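Local coordinates for protein galectin (Xenopus laevis, PDB 3WUC) that probably binds lactose and related beta-galactosides as a proto-type galectin, and holds a galactose-glucose disaccharide in this crystal, at residues D74-F84 and L104-R115. Numbering follows the deposited sequence. Where two conformers were deposited one is given.
Sequences DIEKKETAFPF and LPDGKEIPFTCR. With GLC (alpha-D-glucopyranose), chain D; GAL (beta-D-galactopyranose), chain C; MLA (malonic acid), chain H.
Arg-115 grips the carbonyl of Ile-75 end-on. NH1 lies 2.8 Å and NH2 2.9 Å from Ile-75 O, and the two nitrogens come from opposite faces of the carbonyl plane. Both bonds are bent, near 140° at the hydrogen. Phe-112 CZ sits over the centre of one guanidinium face. Lys-77 reaches the other way across the gap. Its chain is fully extended, with CG anti to the backbone N (chi1 178°), which carries NZ to Pro-111 O at 2.9 Å. On the way its CD meets the edge of the Phe-112 ring. A malonate, probably from the crystallisation liquor, bridges these groups: Lys-77 NZ and Thr-113 N bind one carboxylate, and Arg-115 NE binds the other.

The axes of strand segments 77-79 and 109-113 come within 9.5 Å and run antiparallel. They belong to the two facing sheets of the galectin beta-sandwich and close it along one side by side chains. Glu-76 points away from this side, and its OE2 accepts from glucose O3 and galactose O6 in the sugar site.

Further along, in one of the two conformers deposited for Ile-110, its CD1 packs on the bent Glu-79 side chain, whose OE1 takes the N-H of Ala-81. Ala-81 CB rests on Lys-108 CD at 3.5 Å. Pro-83 wedges against Asp-106 and Pro-105, with its CG 3.6 Å from Asp-106 OD2. Asp-106 is fixed in turn by an Asx turn to Lys-108 N and a salt bridge to Lys-108 NZ. Ser-67 OG, from strand 62-69, bonds to both Arg-115 NH2 and Asp-74 OD2.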
ATOM      1  N   ASP B  74     -29.975  -1.186  16.286  1.00 15.33           N
ATOM      2  CA  ASP B  74     -29.907  -1.787  17.639  1.00 16.55           C
ATOM      3  C   ASP B  74     -29.459  -0.609  18.561  1.00 13.76           C
ATOM      4  O   ASP B  74     -29.741   0.522  18.263  1.00 15.90           O
ATOM      5  CB  ASP B  74     -29.002  -3.001  17.677  1.00 19.09           C
ATOM      6  CG  ASP B  74     -29.516  -4.196  16.795  1.00 20.27           C
ATOM      7  OD1 ASP B  74     -30.718  -4.523  16.965  1.00 23.08           O
ATOM      8  OD2 ASP B  74     -28.768  -4.831  15.944  1.00 20.38           O
ATOM      9  N   ILE B  75     -28.781  -0.958  19.686  1.00 15.86           N
ATOM     10  CA  ILE B  75     -28.398   0.101  20.667  1.00 14.81           C
ATOM     11  C   ILE B  75     -27.008   0.695  20.321  1.00 13.77           C
ATOM     12  O   ILE B  75     -26.097  -0.072  20.114  1.00 16.86           O
ATOM     13  CB  ILE B  75     -28.378  -0.545  22.089  1.00 16.22           C
ATOM     14  CG1 ILE B  75     -29.752  -1.071  22.454  1.00 17.83           C
ATOM     15  CG2 ILE B  75     -27.889   0.445  23.080  1.00 16.39           C
ATOM     16  CD1 ILE B  75     -29.790  -1.832  23.730  1.00 19.48           C
ATOM     17  N   GLU B  76     -26.935   1.999  20.318  1.00 12.39           N
ATOM     18  CA  GLU B  76     -25.689   2.704  19.992  1.00 14.38           C
ATOM     19  C   GLU B  76     -24.666   2.479  21.099  1.00 17.78           C
ATOM     20  O   GLU B  76     -24.959   2.509  22.304  1.00 17.67           O
ATOM     21  CB  GLU B  76     -25.929   4.152  19.828  1.00 14.46           C
ATOM     22  CG  GLU B  76     -26.638   4.540  18.550  1.00 17.54           C
ATOM     23  CD  GLU B  76     -27.057   5.969  18.415  1.00 21.61           C
ATOM     24  OE1 GLU B  76     -26.835   6.852  19.316  1.00 20.80           O
ATOM     25  OE2 GLU B  76     -27.551   6.258  17.325  1.00 23.16           O
ATOM     26  N   LYS B  77     -23.428   2.300  20.709  1.00 14.35           N
ATOM     27  CA  LYS B  77     -22.264   2.380  21.605  1.00 16.65           C
ATOM     28  C   LYS B  77     -21.476   3.614  21.234  1.00 17.70           C
ATOM     29  O   LYS B  77     -21.204   3.915  20.067  1.00 17.37           O
ATOM     30  CB  LYS B  77     -21.430   1.134  21.370  1.00 14.64           C
ATOM     31  CG  LYS B  77     -20.145   1.168  22.239  1.00 16.81           C
ATOM     32  CD  LYS B  77     -19.300  -0.075  22.024  1.00 20.84           C
ATOM     33  CE  LYS B  77     -18.212  -0.164  23.090  1.00 25.80           C
ATOM     34  NZ  LYS B  77     -17.741  -1.564  23.241  1.00 26.08           N
ATOM     35  N   LYS B  78     -21.093   4.421  22.212  1.00 19.96           N
ATOM     36  CA  LYS B  78     -20.430   5.655  21.896  1.00 20.26           C
ATOM     37  C   LYS B  78     -19.013   5.648  22.479  1.00 19.87           C
ATOM     38  O   LYS B  78     -18.805   5.107  23.594  1.00 25.09           O
ATOM     39  CB  LYS B  78     -21.201   6.847  22.431  1.00 23.22           C
ATOM     40  CG  LYS B  78     -22.635   6.943  21.901  1.00 23.55           C
ATOM     41  CD  LYS B  78     -23.372   8.151  22.436  1.00 24.19           C
ATOM     42  CE  LYS B  78     -24.826   8.230  22.030  1.00 27.46           C
ATOM     43  NZ  LYS B  78     -25.362   9.629  22.064  1.00 26.34           N
ATOM     44  N   GLU B  79     -18.097   6.184  21.728  1.00 20.81           N
ATOM     45  CA  GLU B  79     -16.654   6.305  22.097  1.00 20.05           C
ATOM     46  C   GLU B  79     -16.269   7.803  21.934  1.00 20.38           C
ATOM     47  O   GLU B  79     -16.505   8.487  20.917  1.00 18.61           O
ATOM     48  CB  GLU B  79     -15.808   5.439  21.154  1.00 22.01           C
ATOM     49  CG  GLU B  79     -14.306   5.565  21.175  1.00 25.14           C
ATOM     50  CD  GLU B  79     -13.710   5.343  22.568  1.00 28.25           C
ATOM     51  OE1 GLU B  79     -13.000   6.256  23.069  1.00 25.20           O
ATOM     52  OE2 GLU B  79     -14.046   4.288  23.157  1.00 32.76           O
ATOM     53  N   THR B  80     -15.556   8.297  22.960  1.00 21.56           N
ATOM     54  CA  THR B  80     -15.215   9.670  23.035  1.00 20.92           C
ATOM     55  C   THR B  80     -13.888   9.963  22.332  1.00 19.13           C
ATOM     56  O   THR B  80     -13.643  11.091  22.013  1.00 21.08           O
ATOM     57  CB  THR B  80     -15.033  10.127  24.523  1.00 24.35           C
ATOM     58  OG1 THR B  80     -14.098   9.287  25.207  1.00 29.75           O
ATOM     59  CG2 THR B  80     -16.245   9.949  25.248  1.00 28.35           C
ATOM     60  N   ALA B  81     -13.083   8.957  22.068  1.00 19.02           N
ATOM     61  CA  ALA B  81     -11.800   9.203  21.325  1.00 20.90           C
ATOM     62  C   ALA B  81     -12.183   9.663  19.905  1.00 20.65           C
ATOM     63  O   ALA B  81     -13.082   9.016  19.284  1.00 20.51           O
ATOM     64  CB  ALA B  81     -10.934   7.942  21.210  1.00 23.16           C
ATOM     65  N   PHE B  82     -11.572  10.745  19.409  1.00 18.66           N
ATOM     66  CA  PHE B  82     -12.035  11.310  18.117  1.00 16.62           C
ATOM     67  C   PHE B  82     -10.906  11.828  17.227  1.00 16.01           C
ATOM     68  O   PHE B  82     -10.756  13.018  17.022  1.00 17.79           O
ATOM     69  CB  PHE B  82     -13.107  12.335  18.316  1.00 17.70           C
ATOM     70  CG  PHE B  82     -13.865  12.634  17.062  1.00 17.12           C
ATOM     71  CD1 PHE B  82     -14.940  11.805  16.755  1.00 19.20           C
ATOM     72  CD2 PHE B  82     -13.619  13.711  16.301  1.00 17.73           C
ATOM     73  CE1 PHE B  82     -15.682  12.071  15.628  1.00 18.30           C
ATOM     74  CE2 PHE B  82     -14.363  14.002  15.148  1.00 18.29           C
ATOM     75  CZ  PHE B  82     -15.382  13.139  14.792  1.00 15.53           C
ATOM     76  N   PRO B  83     -10.102  10.853  16.719  1.00 14.87           N
ATOM     77  CA  PRO B  83      -8.894  11.245  15.924  1.00 15.52           C
ATOM     78  C   PRO B  83      -9.178  11.471  14.457  1.00 14.08           C
ATOM     79  O   PRO B  83      -8.672  10.766  13.610  1.00 15.34           O
ATOM     80  CB  PRO B  83      -7.973  10.083  16.115  1.00 14.50           C
ATOM     81  CG  PRO B  83      -8.965   8.880  16.182  1.00 14.60           C
ATOM     82  CD  PRO B  83     -10.094   9.414  17.031  1.00 15.42           C
ATOM     83  N   PHE B  84     -10.012  12.491  14.163  1.00 15.13           N
ATOM     84  CA  PHE B  84     -10.432  12.783  12.816  1.00 16.07           C
ATOM     85  C   PHE B  84     -10.592  14.270  12.573  1.00 16.52           C
ATOM     86  O   PHE B  84     -10.881  15.014  13.489  1.00 19.07           O
ATOM     87  CB  PHE B  84     -11.881  12.175  12.493  1.00 14.95           C
ATOM     88  CG  PHE B  84     -12.011  10.745  12.828  1.00 13.90           C
ATOM     89  CD1 PHE B  84     -11.443   9.768  11.988  1.00 14.25           C
ATOM     90  CD2 PHE B  84     -12.569  10.311  14.032  1.00 14.54           C
ATOM     91  CE1 PHE B  84     -11.539   8.470  12.344  1.00 14.84           C
ATOM     92  CE2 PHE B  84     -12.648   8.984  14.411  1.00 14.36           C
ATOM     93  CZ  PHE B  84     -12.096   8.051  13.547  1.00 14.63           C
ATOM     94  N   LEU B 104      -8.623   2.422  15.581  1.00 12.52           N
ATOM     95  CA  LEU B 104      -8.633   3.789  15.276  1.00 11.90           C
ATOM     96  C   LEU B 104      -7.194   4.289  14.874  1.00 13.32           C
ATOM     97  O   LEU B 104      -6.221   3.672  15.390  1.00 13.47           O
ATOM     98  CB  LEU B 104      -9.138   4.597  16.480  1.00 13.91           C
ATOM     99  CG  LEU B 104     -10.535   4.229  17.074  1.00 13.60           C
ATOM    100  CD1 LEU B 104     -10.876   5.061  18.210  1.00 14.23           C
ATOM    101  CD2 LEU B 104     -11.564   4.355  15.938  1.00 15.38           C
ATOM    102  N   PRO B 105      -7.117   5.407  14.133  1.00 13.98           N
ATOM    103  CA  PRO B 105      -5.772   5.811  13.599  1.00 14.72           C
ATOM    104  C   PRO B 105      -4.891   6.407  14.678  1.00 15.54           C
ATOM    105  O   PRO B 105      -3.680   6.538  14.402  1.00 17.53           O
ATOM    106  CB  PRO B 105      -6.052   6.780  12.444  1.00 15.59           C
ATOM    107  CG  PRO B 105      -7.442   7.284  12.790  1.00 15.69           C
ATOM    108  CD  PRO B 105      -8.184   6.174  13.484  1.00 13.83           C
ATOM    109  N   ASP B 106      -5.422   6.696  15.863  1.00 14.37           N
ATOM    110  CA  ASP B 106      -4.567   7.144  17.002  1.00 15.94           C
ATOM    111  C   ASP B 106      -3.997   5.966  17.792  1.00 16.78           C
ATOM    112  O   ASP B 106      -3.485   6.193  18.891  1.00 18.44           O
ATOM    113  CB  ASP B 106      -5.364   8.095  17.916  1.00 16.14           C
ATOM    114  CG  ASP B 106      -6.625   7.433  18.527  1.00 16.91           C
ATOM    115  OD1 ASP B 106      -6.844   6.197  18.365  1.00 16.79           O
ATOM    116  OD2 ASP B 106      -7.320   8.179  19.309  1.00 19.13           O
ATOM    117  N   GLY B 107      -4.137   4.708  17.323  1.00 16.70           N
ATOM    118  CA  GLY B 107      -3.691   3.552  18.024  1.00 16.18           C
ATOM    119  C   GLY B 107      -4.597   2.952  19.057  1.00 15.75           C
ATOM    120  O   GLY B 107      -4.271   1.880  19.554  1.00 19.03           O
ATOM    121  N   LYS B 108      -5.783   3.563  19.327  1.00 16.59           N
ATOM    122  CA  LYS B 108      -6.786   2.962  20.184  1.00 16.74           C
ATOM    123  C   LYS B 108      -7.630   1.956  19.453  1.00 17.65           C
ATOM    124  O   LYS B 108      -7.705   1.985  18.243  1.00 16.95           O
ATOM    125  CB  LYS B 108      -7.666   4.032  20.751  1.00 20.45           C
ATOM    126  CG  LYS B 108      -6.980   5.076  21.670  1.00 25.04           C
ATOM    127  CD  LYS B 108      -8.007   6.157  22.018  1.00 28.54           C
ATOM    128  CE  LYS B 108      -7.478   7.209  22.985  1.00 32.25           C
ATOM    129  NZ  LYS B 108      -6.640   8.179  22.257  1.00 38.57           N
ATOM    130  N   GLU B 109      -8.164   1.026  20.186  1.00 19.12           N
ATOM    131  CA  GLU B 109      -9.074   0.031  19.632  1.00 23.75           C
ATOM    132  C   GLU B 109     -10.400   0.100  20.358  1.00 23.57           C
ATOM    133  O   GLU B 109     -10.528   0.467  21.558  1.00 24.78           O
ATOM    134  CB  GLU B 109      -8.527  -1.336  19.837  1.00 27.81           C
ATOM    135  CG  GLU B 109      -7.116  -1.560  19.484  1.00 33.02           C
ATOM    136  CD  GLU B 109      -6.693  -2.954  19.896  1.00 35.87           C
ATOM    137  OE1 GLU B 109      -7.371  -3.583  20.758  1.00 43.07           O
ATOM    138  OE2 GLU B 109      -5.696  -3.421  19.305  1.00 41.57           O
ATOM    139  N   ILE B 110     -11.441  -0.195  19.615  1.00 17.93           N
ATOM    140  CA  ILE B 110     -12.780  -0.214  20.153  0.50 17.70           C
ATOM    141  C   ILE B 110     -13.312  -1.623  19.930  1.00 19.12           C
ATOM    142  O   ILE B 110     -13.478  -2.024  18.792  1.00 16.73           O
ATOM    143  CB  ILE B 110     -13.605   0.821  19.412  0.50 19.35           C
ATOM    144  CG1 ILE B 110     -12.831   2.127  19.420  0.50 19.23           C
ATOM    145  CG2 ILE B 110     -14.988   1.009  20.042  0.50 18.23           C
ATOM    146  CD1 ILE B 110     -12.572   2.540  20.837  0.50 18.76           C
ATOM    147  N   PRO B 111     -13.594  -2.387  21.002  1.00 17.08           N
ATOM    148  CA  PRO B 111     -14.251  -3.721  20.793  1.00 16.22           C
ATOM    149  C   PRO B 111     -15.710  -3.525  20.420  1.00 16.44           C
ATOM    150  O   PRO B 111     -16.373  -2.580  20.884  1.00 17.23           O
ATOM    151  CB  PRO B 111     -14.097  -4.438  22.157  1.00 18.42           C
ATOM    152  CG  PRO B 111     -13.905  -3.309  23.123  1.00 20.32           C
ATOM    153  CD  PRO B 111     -13.325  -2.087  22.445  1.00 20.57           C
ATOM    154  N   PHE B 112     -16.220  -4.382  19.564  1.00 17.55           N
ATOM    155  CA  PHE B 112     -17.618  -4.335  19.231  1.00 16.10           C
ATOM    156  C   PHE B 112     -18.052  -5.768  19.017  1.00 16.46           C
ATOM    157  O   PHE B 112     -17.783  -6.407  17.982  1.00 15.17           O
ATOM    158  CB  PHE B 112     -17.903  -3.420  17.984  1.00 15.19           C
ATOM    159  CG  PHE B 112     -19.312  -3.026  17.836  1.00 17.19           C
ATOM    160  CD1 PHE B 112     -20.025  -2.308  18.798  1.00 17.80           C
ATOM    161  CD2 PHE B 112     -20.033  -3.468  16.736  1.00 19.32           C
ATOM    162  CE1 PHE B 112     -21.363  -1.979  18.683  1.00 20.12           C
ATOM    163  CE2 PHE B 112     -21.351  -3.112  16.572  1.00 17.43           C
ATOM    164  CZ  PHE B 112     -22.067  -2.401  17.554  1.00 18.40           C
ATOM    165  N   THR B 113     -18.757  -6.344  19.996  1.00 16.66           N
ATOM    166  CA  THR B 113     -19.100  -7.764  19.904  1.00 18.45           C
ATOM    167  C   THR B 113     -20.117  -7.977  18.786  1.00 17.45           C
ATOM    168  O   THR B 113     -20.997  -7.103  18.594  1.00 18.11           O
ATOM    169  CB  THR B 113     -19.784  -8.225  21.228  1.00 22.50           C
ATOM    170  OG1 THR B 113     -18.896  -7.974  22.298  1.00 24.00           O
ATOM    171  CG2 THR B 113     -20.066  -9.673  21.194  1.00 24.61           C
ATOM    172  N   CYS B 114     -20.014  -9.105  18.045  1.00 18.24           N
ATOM    173  CA  CYS B 114     -20.993  -9.414  17.037  1.00 17.67           C
ATOM    174  C   CYS B 114     -22.387  -9.562  17.710  1.00 18.04           C
ATOM    175  O   CYS B 114     -22.498 -10.397  18.612  1.00 22.49           O
ATOM    176  CB  CYS B 114     -20.680 -10.679  16.298  1.00 17.76           C
ATOM    177  SG  CYS B 114     -19.312 -10.477  15.127  1.00 20.89           S
ATOM    178  N   ARG B 115     -23.337  -8.750  17.318  1.00 16.99           N
ATOM    179  CA  ARG B 115     -24.693  -8.814  17.938  1.00 19.22           C
ATOM    180  C   ARG B 115     -25.586  -9.859  17.342  1.00 22.83           C
ATOM    181  O   ARG B 115     -26.627 -10.144  17.892  1.00 24.79           O
ATOM    182  CB  ARG B 115     -25.327  -7.514  17.826  1.00 21.46           C
ATOM    183  CG  ARG B 115     -24.596  -6.613  18.865  1.00 24.71           C
ATOM    184  CD  ARG B 115     -25.018  -5.238  18.648  1.00 24.47           C
ATOM    185  NE  ARG B 115     -24.671  -4.367  19.765  1.00 26.58           N
ATOM    186  CZ  ARG B 115     -24.983  -3.078  19.776  1.00 25.68           C
ATOM    187  NH1 ARG B 115     -24.655  -2.314  20.847  1.00 25.60           N
ATOM    188  NH2 ARG B 115     -25.573  -2.528  18.718  1.00 20.27           N
TER
HETATM  189  C1  GLC D   1     -31.483   9.418  17.868  1.00 30.61           C
HETATM  190  C2  GLC D   1     -29.972   9.155  17.962  1.00 24.88           C
HETATM  191  C3  GLC D   1     -29.417   9.213  16.533  1.00 21.75           C
HETATM  192  C4  GLC D   1     -30.133   8.319  15.513  1.00 22.97           C
HETATM  193  C5  GLC D   1     -31.646   8.583  15.571  1.00 27.99           C
HETATM  194  C6  GLC D   1     -32.403   7.544  14.735  1.00 28.64           C
HETATM  195  O1  GLC D   1     -31.575  10.746  17.420  1.00 36.36           O
HETATM  196  O2  GLC D   1     -29.359  10.157  18.744  1.00 26.69           O
HETATM  197  O3  GLC D   1     -28.052   8.748  16.636  1.00 20.15           O
HETATM  198  O4  GLC D   1     -29.604   8.589  14.193  1.00 21.17           O
HETATM  199  O5  GLC D   1     -32.105   8.537  16.947  1.00 29.82           O
HETATM  200  O6  GLC D   1     -32.227   6.109  14.954  1.00 32.73           O
HETATM  201  C1  GAL C   2     -29.282   7.413  13.457  1.00 19.27           C
HETATM  202  C2  GAL C   2     -28.761   7.946  12.149  1.00 20.31           C
HETATM  203  C3  GAL C   2     -28.266   6.817  11.273  1.00 17.04           C
HETATM  204  C4  GAL C   2     -27.286   5.960  12.066  1.00 15.41           C
HETATM  205  C5  GAL C   2     -27.961   5.530  13.388  1.00 16.25           C
HETATM  206  C6  GAL C   2     -26.998   4.705  14.216  1.00 16.12           C
HETATM  207  O2  GAL C   2     -29.891   8.562  11.481  1.00 25.68           O
HETATM  208  O3  GAL C   2     -27.790   7.293  10.045  1.00 19.01           O
HETATM  209  O4  GAL C   2     -26.039   6.673  12.263  1.00 16.03           O
HETATM  210  O5  GAL C   2     -28.283   6.698  14.124  1.00 17.42           O
HETATM  211  O6  GAL C   2     -27.534   4.352  15.481  1.00 17.86           O
HETATM  212  C1  MLA H 205     -20.335  -4.121  22.572  1.00 31.50           C
HETATM  213  O1A MLA H 205     -19.365  -4.875  22.318  1.00 27.02           O
HETATM  214  O1B MLA H 205     -20.221  -3.284  23.524  1.00 38.40           O
HETATM  215  C2  MLA H 205     -21.698  -4.357  21.867  1.00 31.65           C
HETATM  216  C3  MLA H 205     -22.695  -5.096  22.793  1.00 35.98           C
HETATM  217  O3A MLA H 205     -22.268  -5.661  23.816  1.00 30.63           O
HETATM  218  O3B MLA H 205     -23.910  -5.188  22.524  1.00 31.14           O